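Side-chain contacts in acetate kinase (Entamoeba histolytica, PDB 4H0O), which probably interconverts acetate and acetyl phosphate by reversible phosphoryl transfer, as a pyrophosphate-dependent acetate kinase of the sugar kinase, Hsc70 and actin superfamily: residues Lys41-Asn46 with Pro69-Pro74; Gly185-Tyr190 with Ala208-Thr213; Leu289-Ile292 with Gly296-Ala299; Ala346-Met351 with Ile356-Ser361. All coordinates share one frame; numbering follows the deposited sequence.

Contact 1 of 4, residues Lys41-Asn46 with Pro69-Pro74; sequences KSNRVN and PILNHP
Asn43 and Leu71 hold each other by two hydrogen bonds, the carboxamide of Asn43 reading both the N-H and the C=O of one backbone residue. Leu71 N donates to Asn43 OD1 at 2.9 Å, from a point tilted 18° out of the carbonyl plane. The return bond runs from Asn43 ND2 to Leu71 O, also 2.9 Å; it is nearly straight at the hydrogen (177°) and reaches a lone pair of the oxygen, with that oxygen lying in the amide plane. Two bonds from one flat group fix its rotation, and ND2 spends a further hydrogen on Ser24 O. The positive phi of Asn43 belongs to a G1 beta bulge, in which Asn43 and Arg44 both face Phe54 of the adjacent strand 54-59. Here the strand 36-44 turns a corner within the N-terminal mixed sheet, between strands 26-31 and 54-59, and the chain of 69-74 passes alongside before entering helix 73-86. Carbon contacts are slight and fall on the amide oxygen: Leu71 CB lies 3.7 Å from Asn43 OD1, and Ile70 CD1 comes to 4.2 Å from the same oxygen. Water gives the remaining link. Ser42 OG is 2.7 Å from a water that donates a weak bond to Asn72 O at 3.1 Å. Asn72 itself is the N-cap of helix 73-86, its OD1 accepting from Gln75 N.

Contact 2 of 4, residues Gly185-Tyr190 with Ala208-Thr213; sequences GLSYEY and ACHLGT
Ser187 and His210 meet through a single hydrogen bond, Ser187 OG to His210 ND1 at 3.0 Å, in which either group could be the donor. The hydroxyl of Ser187 stands opposite its own N (chi1 174°), which sends OG out from the helix, while the imidazole of His210 is likewise swung away from its N (chi1 -178°) and offers its ND1 corner to the helix. Ser187 comes in at the ring edge: OG lies near the imidazole plane, and CB, in that plane, sits 3.4 Å from His210 ND1. Asn388 ND2 is a second partner of the hydroxyl, and the His210 ring stacks on that of His184, a predicted transition-state stabiliser. His210 therefore looks like a second-shell residue that may help position His184.

Tyr188, one residue on, lays its ring across the strand. Its CG is set opposite the carbonyl carbon and beside the backbone N, which carries the ring over to Ala208 and His210. Its CE1 touches Ala208 CB at 3.7 Å, and farther out OH is 3.6 Å from His210 CB, both methyl and methylene approaching obliquely. The phenol oxygen is hydrogen-bonded to Ser217 OG, which holds the far end of the ring.

The axes of 185-190 and 208-211 approach to 9.5 Å, with their directions at 134°; they are parts of helix 185-195 and strand 205-211. Strands 216-222 and 329-333 flank that strand in the mixed sheet, and helix 299-324 packs against Cys209 and Leu211, whose CB atoms point away from helix 185-195.

Contact 3 of 4, residues Leu289-Ile292 with Gly296-Ala299; sequences LHEI and GPKA
Glu291 reaches the turn at Gly296-Ala299 by extending first and then bending: CG lies opposite the backbone N (chi1 -178°), and a turn at chi2 of 83° swings the carboxylate over Gly296. The result is one well-directed bond. Lys298 N donates to Glu291 OE2 at 2.8 Å, meeting the anti lone pair, the one that faces away from the other carboxylate oxygen. The same OE2 lies 3.1 Å from Pro297 N, which has no hydrogen to give, and 3.3 Å from Pro297 CD, so the proline ring merely borders the oxygen. Higher up the chain, Glu291 CD rests 3.5 Å from Gly296 CA, and CG passes 3.9 Å from Ala299 N. The carboxylate thus follows the curve of the turn from its first residue to its third. Its charge and the amine of Lys298 are opposite in sign but well separated, with NZ 6.8 Å from OE2.

The backbone adds its own tie, Gly296 N to Glu291 O at 2.9 Å, where the helix 285-293 is running out. Ile292 contributes only a loose touch of CG1 on Ala299 O; its side chain goes on to Cys302 and Gln303 of the next helix. Gly296-Ala299 form a type I beta turn, and Lys298 is the N-cap of helix 299-324: the arrangement is a short interhelical connection in which a glutamate of the first helix braces the turn that starts the second.

Contact 4 of 4, residues Ala346-Met351 with Ile356-Ser361; sequences AICDKM and IELDDS
Ile356 and Cys348 face each other across a short helix-loop connection, in which the chain leaves helix 341-350, turns back and runs extended alongside it before helix 360-365 begins. The contact belongs to the C-terminal part of this ribonuclease H-like fold, and its side-chain contacts are apolar.

Following Ile356 outward, CB starts 3.9 Å from Met351 O, the carbonyl of the first residue past the helix. There the chain forks. The CG2 branch, opposite the backbone N, drops onto Cys348 CB, again at 3.9 Å, with SG slightly farther. The other branch has CG1 opposite the carbonyl carbon (chi1 -72°), passes Met351 O and ends in CD1, which fits against two atoms of Met351: CB at 4.0 Å and the terminal CE at 4.1 Å. CE is there because the thioether folds back at chi3, 57°; the two chains cross at a slant. Val381 and Val383 also touch Ile356, and Val383 of strand 382-385 touches Cys348 as well, while Met351 packs on Ile317 of helix 299-324 and on Val322 of the second subunit.

Two residues beyond Ile356, Leu358 brings both its methyls to Cys348. Asp359, outside this apolar patch, is the N-cap of helix 360-365, with a weak capping bond from Ser361 N to OD1. Of the atoms in 356-361, Leu358 CD1 comes nearest to Cys348 SG, at 3.8 Å.

In the fold
The contacts follow one another along the chain, each closing before the next opens. Contact 1 lies at the surface of the eight-stranded N-terminal sheet, centre to centre about 29 Å from contact 2 and about 44 Å from contact 4, on the opposite side of the chain's centre from the latter. At contact 2 helix 185-195 meets the six-stranded sheet beside the predicted catalytic residues. Helix 299-324 links contacts 2, 3 and 4: it starts at contact 3, and packs on residues of 346-351 and on strand residues of contact 2. Thus contact 2 is central, about 5 Å from the centre of the chain, and the other three lie about 24 to 28 Å from it; contact 4 adjoins the second subunit.

Contact 1 of 4, residues Lys41-Asn46 with Pro69-Pro74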
# COMPACT_ATOMS: atom_id res chain seq x y z
N LYS B 41 -13.62 19.17 -32.41
CA LYS B 41 -12.37 19.40 -31.70
C LYS B 41 -11.81 20.75 -32.11
O LYS B 41 -11.81 21.10 -33.29
CB LYS B 41 -11.36 18.29 -32.02
CG LYS B 41 -11.87 16.87 -31.77
CD LYS B 41 -10.89 15.82 -32.27
CE LYS B 41 -11.44 14.41 -32.06
NZ LYS B 41 -10.55 13.37 -32.64
N SER B 42 -11.33 21.52 -31.13
CA SER B 42 -10.75 22.83 -31.41
C SER B 42 -9.26 22.68 -31.71
O SER B 42 -8.68 21.63 -31.47
CB SER B 42 -10.93 23.76 -30.22
OG SER B 42 -10.13 23.35 -29.13
N ASN B 43 -8.66 23.75 -32.24
CA ASN B 43 -7.22 23.79 -32.49
C ASN B 43 -6.68 22.62 -33.31
O ASN B 43 -5.67 22.01 -32.94
CB ASN B 43 -6.45 23.89 -31.17
CG ASN B 43 -6.77 25.16 -30.39
OD1 ASN B 43 -7.15 26.18 -30.97
ND2 ASN B 43 -6.61 25.10 -29.07
N ARG B 44 -7.33 22.30 -34.43
CA ARG B 44 -6.87 21.21 -35.28
C ARG B 44 -5.84 21.69 -36.31
O ARG B 44 -5.92 22.82 -36.78
CB ARG B 44 -8.06 20.56 -36.00
CG ARG B 44 -9.21 20.20 -35.08
CD ARG B 44 -8.72 19.66 -33.75
NE ARG B 44 -8.23 18.29 -33.86
CZ ARG B 44 -7.48 17.68 -32.95
NH1 ARG B 44 -7.12 18.33 -31.85
NH2 ARG B 44 -7.08 16.43 -33.14
N VAL B 45 -4.88 20.83 -36.64
CA VAL B 45 -3.86 21.19 -37.61
C VAL B 45 -3.67 20.10 -38.66
O VAL B 45 -3.60 18.91 -38.34
CB VAL B 45 -2.51 21.55 -36.93
CG1 VAL B 45 -1.95 20.37 -36.17
CG2 VAL B 45 -1.50 22.04 -37.96
N ASN B 46 -3.64 20.50 -39.93
CA ASN B 46 -3.26 19.61 -41.01
C ASN B 46 -1.80 19.85 -41.39
O ASN B 46 -1.41 20.99 -41.67
CB ASN B 46 -4.18 19.78 -42.23
CG ASN B 46 -5.60 19.33 -41.96
OD1 ASN B 46 -5.85 18.48 -41.10
ND2 ASN B 46 -6.55 19.88 -42.71
N PRO B 69 -7.97 31.49 -34.68
CA PRO B 69 -6.67 31.65 -34.04
C PRO B 69 -6.49 30.48 -33.07
O PRO B 69 -7.43 29.71 -32.89
CB PRO B 69 -6.81 32.95 -33.26
CG PRO B 69 -7.99 33.66 -33.87
CD PRO B 69 -8.91 32.57 -34.32
N ILE B 70 -5.31 30.35 -32.45
CA ILE B 70 -5.17 29.37 -31.39
C ILE B 70 -6.08 29.78 -30.24
O ILE B 70 -6.05 30.93 -29.80
CB ILE B 70 -3.71 29.24 -30.91
CG1 ILE B 70 -2.84 28.61 -32.00
CG2 ILE B 70 -3.63 28.39 -29.64
CD1 ILE B 70 -3.33 27.25 -32.45
N LEU B 71 -6.91 28.86 -29.78
CA LEU B 71 -7.94 29.18 -28.79
C LEU B 71 -7.66 28.51 -27.45
O LEU B 71 -7.20 27.36 -27.40
CB LEU B 71 -9.31 28.74 -29.30
CG LEU B 71 -9.84 29.46 -30.55
CD1 LEU B 71 -11.08 28.76 -31.11
CD2 LEU B 71 -10.16 30.90 -30.21
N ASN B 72 -7.93 29.22 -26.36
CA ASN B 72 -8.00 28.55 -25.06
C ASN B 72 -9.31 27.78 -24.96
O ASN B 72 -10.06 27.71 -25.94
CB ASN B 72 -7.81 29.53 -23.89
CG ASN B 72 -8.90 30.59 -23.81
OD1 ASN B 72 -10.04 30.38 -24.22
ND2 ASN B 72 -8.55 31.75 -23.25
N HIS B 73 -9.60 27.20 -23.80
CA HIS B 73 -10.81 26.41 -23.66
C HIS B 73 -12.12 27.21 -23.67
O HIS B 73 -13.03 26.90 -24.45
CB HIS B 73 -10.71 25.46 -22.46
CG HIS B 73 -9.64 24.42 -22.60
ND1 HIS B 73 -9.64 23.47 -23.59
CD2 HIS B 73 -8.52 24.19 -21.87
CE1 HIS B 73 -8.58 22.70 -23.47
NE2 HIS B 73 -7.88 23.11 -22.43
N PRO B 74 -12.24 28.25 -22.82
CA PRO B 74 -13.51 29.00 -22.85
C PRO B 74 -13.80 29.71 -24.18
O PRO B 74 -14.97 29.84 -24.55
CB PRO B 74 -13.36 30.02 -21.71
CG PRO B 74 -11.88 30.14 -21.51
CD PRO B 74 -11.33 28.78 -21.79
O HOH W 1 -9.56 24.83 -26.91

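Contact 2 of 4, residues Gly185-Tyr190 with Ala208-Thr213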
# COMPACT_ATOMS: atom_id res chain seq x y z
N GLY B 185 -14.16 8.26 -9.93
CA GLY B 185 -15.46 7.98 -9.35
C GLY B 185 -16.57 7.86 -10.38
O GLY B 185 -17.45 7.00 -10.26
N LEU B 186 -16.53 8.72 -11.39
CA LEU B 186 -17.53 8.73 -12.45
C LEU B 186 -17.47 7.46 -13.30
O LEU B 186 -18.50 6.91 -13.68
CB LEU B 186 -17.36 9.97 -13.32
CG LEU B 186 -17.61 11.31 -12.62
CD1 LEU B 186 -17.18 12.48 -13.51
CD2 LEU B 186 -19.07 11.44 -12.25
N SER B 187 -16.26 7.01 -13.58
CA SER B 187 -16.04 5.76 -14.30
C SER B 187 -16.64 4.57 -13.53
O SER B 187 -17.33 3.72 -14.10
CB SER B 187 -14.54 5.55 -14.54
OG SER B 187 -14.26 4.29 -15.10
N TYR B 188 -16.37 4.53 -12.23
CA TYR B 188 -16.87 3.46 -11.37
C TYR B 188 -18.40 3.40 -11.31
O TYR B 188 -18.98 2.33 -11.51
CB TYR B 188 -16.28 3.59 -9.95
CG TYR B 188 -14.82 3.22 -9.88
CD1 TYR B 188 -14.34 2.07 -10.47
CD2 TYR B 188 -13.91 4.04 -9.21
CE1 TYR B 188 -13.01 1.73 -10.41
CE2 TYR B 188 -12.57 3.70 -9.14
CZ TYR B 188 -12.13 2.54 -9.75
OH TYR B 188 -10.81 2.19 -9.70
N GLU B 189 -19.05 4.53 -11.04
CA GLU B 189 -20.51 4.52 -10.93
C GLU B 189 -21.19 4.31 -12.28
O GLU B 189 -22.33 3.85 -12.34
CB GLU B 189 -21.05 5.76 -10.20
CG GLU B 189 -20.58 7.10 -10.72
CD GLU B 189 -20.98 8.24 -9.80
OE1 GLU B 189 -22.15 8.26 -9.34
OE2 GLU B 189 -20.13 9.12 -9.53
N TYR B 190 -20.49 4.63 -13.36
CA TYR B 190 -21.00 4.33 -14.69
C TYR B 190 -20.97 2.82 -14.94
O TYR B 190 -21.95 2.24 -15.43
CB TYR B 190 -20.20 5.03 -15.78
CG TYR B 190 -20.65 4.65 -17.18
CD1 TYR B 190 -21.75 5.26 -17.76
CD2 TYR B 190 -19.97 3.68 -17.91
CE1 TYR B 190 -22.17 4.92 -19.04
CE2 TYR B 190 -20.39 3.32 -19.18
CZ TYR B 190 -21.49 3.95 -19.74
OH TYR B 190 -21.90 3.61 -21.01
N ALA B 208 -13.56 -3.31 -8.89
CA ALA B 208 -13.39 -2.75 -10.23
C ALA B 208 -11.98 -2.22 -10.41
O ALA B 208 -11.42 -1.61 -9.50
CB ALA B 208 -14.41 -1.66 -10.48
N CYS B 209 -11.41 -2.44 -11.59
CA CYS B 209 -10.07 -1.95 -11.88
C CYS B 209 -10.09 -0.96 -13.04
O CYS B 209 -10.28 -1.34 -14.20
CB CYS B 209 -9.14 -3.11 -12.21
SG CYS B 209 -9.11 -4.42 -10.98
N HIS B 210 -9.92 0.32 -12.73
CA HIS B 210 -9.80 1.35 -13.75
C HIS B 210 -8.35 1.41 -14.20
O HIS B 210 -7.54 2.13 -13.61
CB HIS B 210 -10.26 2.71 -13.20
CG HIS B 210 -10.22 3.82 -14.19
ND1 HIS B 210 -11.35 4.47 -14.63
CD2 HIS B 210 -9.17 4.43 -14.82
CE1 HIS B 210 -11.02 5.42 -15.49
NE2 HIS B 210 -9.70 5.41 -15.62
N LEU B 211 -8.01 0.64 -15.23
CA LEU B 211 -6.64 0.58 -15.71
C LEU B 211 -6.47 1.52 -16.90
O LEU B 211 -6.65 1.12 -18.06
CB LEU B 211 -6.25 -0.86 -16.04
CG LEU B 211 -6.43 -1.83 -14.87
CD1 LEU B 211 -5.82 -3.21 -15.16
CD2 LEU B 211 -5.85 -1.24 -13.59
N GLY B 212 -6.12 2.77 -16.61
CA GLY B 212 -6.12 3.82 -17.61
C GLY B 212 -4.77 4.14 -18.24
O GLY B 212 -3.75 3.55 -17.89
N THR B 213 -4.79 5.07 -19.19
CA THR B 213 -3.57 5.50 -19.85
C THR B 213 -2.86 6.53 -18.99
O THR B 213 -1.65 6.71 -19.07
CB THR B 213 -3.86 6.11 -21.23
OG1 THR B 213 -2.63 6.33 -21.94
CG2 THR B 213 -4.60 7.43 -21.09

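Contact 3 of 4, residues Leu289-Ile292 with Gly296-Ala299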
# COMPACT_ATOMS: atom_id res chain seq x y z
N LEU B 289 5.08 -4.62 -23.57
CA LEU B 289 4.82 -6.00 -23.96
C LEU B 289 5.50 -6.32 -25.29
O LEU B 289 6.07 -7.39 -25.47
CB LEU B 289 3.32 -6.24 -24.08
CG LEU B 289 2.50 -6.26 -22.79
CD1 LEU B 289 1.02 -6.35 -23.10
CD2 LEU B 289 2.92 -7.44 -21.93
N HIS B 290 5.41 -5.37 -26.22
CA HIS B 290 6.01 -5.51 -27.54
C HIS B 290 7.52 -5.71 -27.46
O HIS B 290 8.08 -6.58 -28.13
CB HIS B 290 5.67 -4.30 -28.40
CG HIS B 290 6.10 -4.42 -29.83
ND1 HIS B 290 7.23 -3.82 -30.32
CD2 HIS B 290 5.53 -5.08 -30.87
CE1 HIS B 290 7.36 -4.10 -31.61
NE2 HIS B 290 6.34 -4.87 -31.96
N GLU B 291 8.18 -4.90 -26.63
CA GLU B 291 9.63 -4.98 -26.45
C GLU B 291 10.05 -6.33 -25.86
O GLU B 291 11.06 -6.91 -26.26
CB GLU B 291 10.12 -3.83 -25.56
CG GLU B 291 11.64 -3.80 -25.33
CD GLU B 291 12.40 -3.11 -26.46
OE1 GLU B 291 11.81 -2.90 -27.54
OE2 GLU B 291 13.60 -2.79 -26.26
N ILE B 292 9.26 -6.82 -24.90
CA ILE B 292 9.51 -8.11 -24.28
C ILE B 292 9.45 -9.22 -25.33
O ILE B 292 10.37 -10.03 -25.45
CB ILE B 292 8.48 -8.43 -23.18
CG1 ILE B 292 8.59 -7.43 -22.03
CG2 ILE B 292 8.68 -9.85 -22.65
CD1 ILE B 292 7.48 -7.53 -21.01
N GLY B 296 13.59 -6.86 -27.59
CA GLY B 296 14.32 -5.63 -27.83
C GLY B 296 15.40 -5.40 -26.80
O GLY B 296 15.52 -6.15 -25.82
N PRO B 297 16.20 -4.35 -27.00
CA PRO B 297 17.34 -4.02 -26.13
C PRO B 297 16.94 -3.75 -24.68
O PRO B 297 17.79 -3.82 -23.79
CB PRO B 297 17.92 -2.76 -26.77
CG PRO B 297 17.50 -2.84 -28.21
CD PRO B 297 16.14 -3.46 -28.18
N LYS B 298 15.66 -3.44 -24.43
CA LYS B 298 15.19 -3.13 -23.08
C LYS B 298 14.21 -4.17 -22.53
O LYS B 298 13.35 -3.85 -21.71
CB LYS B 298 14.56 -1.73 -23.06
CG LYS B 298 15.55 -0.62 -23.38
CD LYS B 298 14.89 0.75 -23.35
CE LYS B 298 15.94 1.84 -23.46
NZ LYS B 298 17.01 1.66 -22.44
N ALA B 299 14.36 -5.41 -22.98
CA ALA B 299 13.45 -6.49 -22.59
C ALA B 299 13.45 -6.78 -21.09
O ALA B 299 12.39 -6.93 -20.48
CB ALA B 299 13.75 -7.75 -23.39

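Contact 4 of 4, residues Ala346-Met351 with Ile356-Ser361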
# COMPACT_ATOMS: atom_id res chain seq x y z
N ALA B 346 -2.55 -12.28 -16.51
CA ALA B 346 -1.57 -12.26 -15.43
C ALA B 346 -2.26 -12.17 -14.07
O ALA B 346 -1.89 -12.87 -13.13
CB ALA B 346 -0.59 -11.12 -15.62
N ILE B 347 -3.27 -11.31 -13.98
CA ILE B 347 -4.02 -11.15 -12.74
C ILE B 347 -4.81 -12.41 -12.38
O ILE B 347 -4.74 -12.90 -11.25
CB ILE B 347 -4.98 -9.94 -12.81
CG1 ILE B 347 -4.18 -8.64 -12.86
CG2 ILE B 347 -5.91 -9.93 -11.62
CD1 ILE B 347 -3.15 -8.51 -11.74
N CYS B 348 -5.55 -12.94 -13.35
CA CYS B 348 -6.39 -14.11 -13.10
C CYS B 348 -5.60 -15.37 -12.72
O CYS B 348 -6.10 -16.22 -11.98
CB CYS B 348 -7.30 -14.39 -14.30
SG CYS B 348 -8.53 -13.09 -14.59
N ASP B 349 -4.37 -15.47 -13.21
CA ASP B 349 -3.51 -16.59 -12.84
C ASP B 349 -3.03 -16.48 -11.38
O ASP B 349 -2.88 -17.49 -10.69
CB ASP B 349 -2.31 -16.71 -13.79
CG ASP B 349 -2.67 -17.42 -15.10
OD1 ASP B 349 -3.78 -18.00 -15.19
OD2 ASP B 349 -1.84 -17.41 -16.03
N LYS B 350 -2.82 -15.25 -10.93
CA LYS B 350 -2.45 -14.99 -9.54
C LYS B 350 -3.59 -15.38 -8.61
O LYS B 350 -3.36 -15.76 -7.46
CB LYS B 350 -2.15 -13.50 -9.33
CG LYS B 350 -0.90 -12.99 -10.03
CD LYS B 350 0.35 -13.65 -9.49
CE LYS B 350 1.59 -13.20 -10.26
NZ LYS B 350 2.74 -14.13 -10.06
N MET B 351 -4.81 -15.30 -9.12
CA MET B 351 -6.01 -15.47 -8.31
C MET B 351 -6.80 -16.72 -8.66
O MET B 351 -7.97 -16.86 -8.28
CB MET B 351 -6.91 -14.24 -8.44
CG MET B 351 -6.22 -12.93 -8.09
SD MET B 351 -7.23 -11.50 -8.50
CE MET B 351 -8.72 -11.87 -7.56
N ILE B 356 -11.10 -18.65 -9.86
CA ILE B 356 -11.23 -18.00 -11.16
C ILE B 356 -10.82 -18.94 -12.29
O ILE B 356 -9.64 -19.28 -12.44
CB ILE B 356 -10.43 -16.68 -11.24
CG1 ILE B 356 -11.09 -15.60 -10.39
CG2 ILE B 356 -10.33 -16.19 -12.68
CD1 ILE B 356 -10.41 -14.24 -10.44
N GLU B 357 -11.80 -19.35 -13.08
CA GLU B 357 -11.57 -20.23 -14.22
C GLU B 357 -11.79 -19.43 -15.50
O GLU B 357 -12.93 -19.23 -15.93
CB GLU B 357 -12.53 -21.42 -14.17
CG GLU B 357 -12.67 -22.02 -12.78
CD GLU B 357 -13.66 -23.17 -12.72
OE1 GLU B 357 -14.59 -23.21 -13.55
OE2 GLU B 357 -13.50 -24.03 -11.83
N LEU B 358 -10.69 -18.97 -16.09
CA LEU B 358 -10.76 -18.04 -17.22
C LEU B 358 -10.87 -18.76 -18.56
O LEU B 358 -10.11 -19.70 -18.83
CB LEU B 358 -9.53 -17.12 -17.21
CG LEU B 358 -9.66 -15.76 -17.89
CD1 LEU B 358 -10.65 -14.88 -17.13
CD2 LEU B 358 -8.32 -15.07 -17.99
N ASP B 359 -11.81 -18.34 -19.39
CA ASP B 359 -11.86 -18.82 -20.77
C ASP B 359 -10.79 -18.07 -21.54
O ASP B 359 -10.98 -16.91 -21.93
CB ASP B 359 -13.25 -18.59 -21.39
CG ASP B 359 -13.47 -19.39 -22.66
OD1 ASP B 359 -12.49 -19.65 -23.40
OD2 ASP B 359 -14.63 -19.77 -22.93
N ASP B 360 -9.65 -18.73 -21.75
CA ASP B 360 -8.48 -18.09 -22.35
C ASP B 360 -8.68 -17.67 -23.80
O ASP B 360 -8.03 -16.74 -24.28
CB ASP B 360 -7.24 -18.99 -22.21
CG ASP B 360 -6.72 -19.04 -20.79
OD1 ASP B 360 -6.85 -18.03 -20.07
OD2 ASP B 360 -6.18 -20.10 -20.39
N SER B 361 -9.60 -18.34 -24.50
CA SER B 361 -9.88 -18.01 -25.89
C SER B 361 -10.71 -16.73 -25.99
O SER B 361 -10.47 -15.90 -26.87
CB SER B 361 -10.59 -19.17 -26.59
OG SER B 361 -10.60 -18.98 -27.99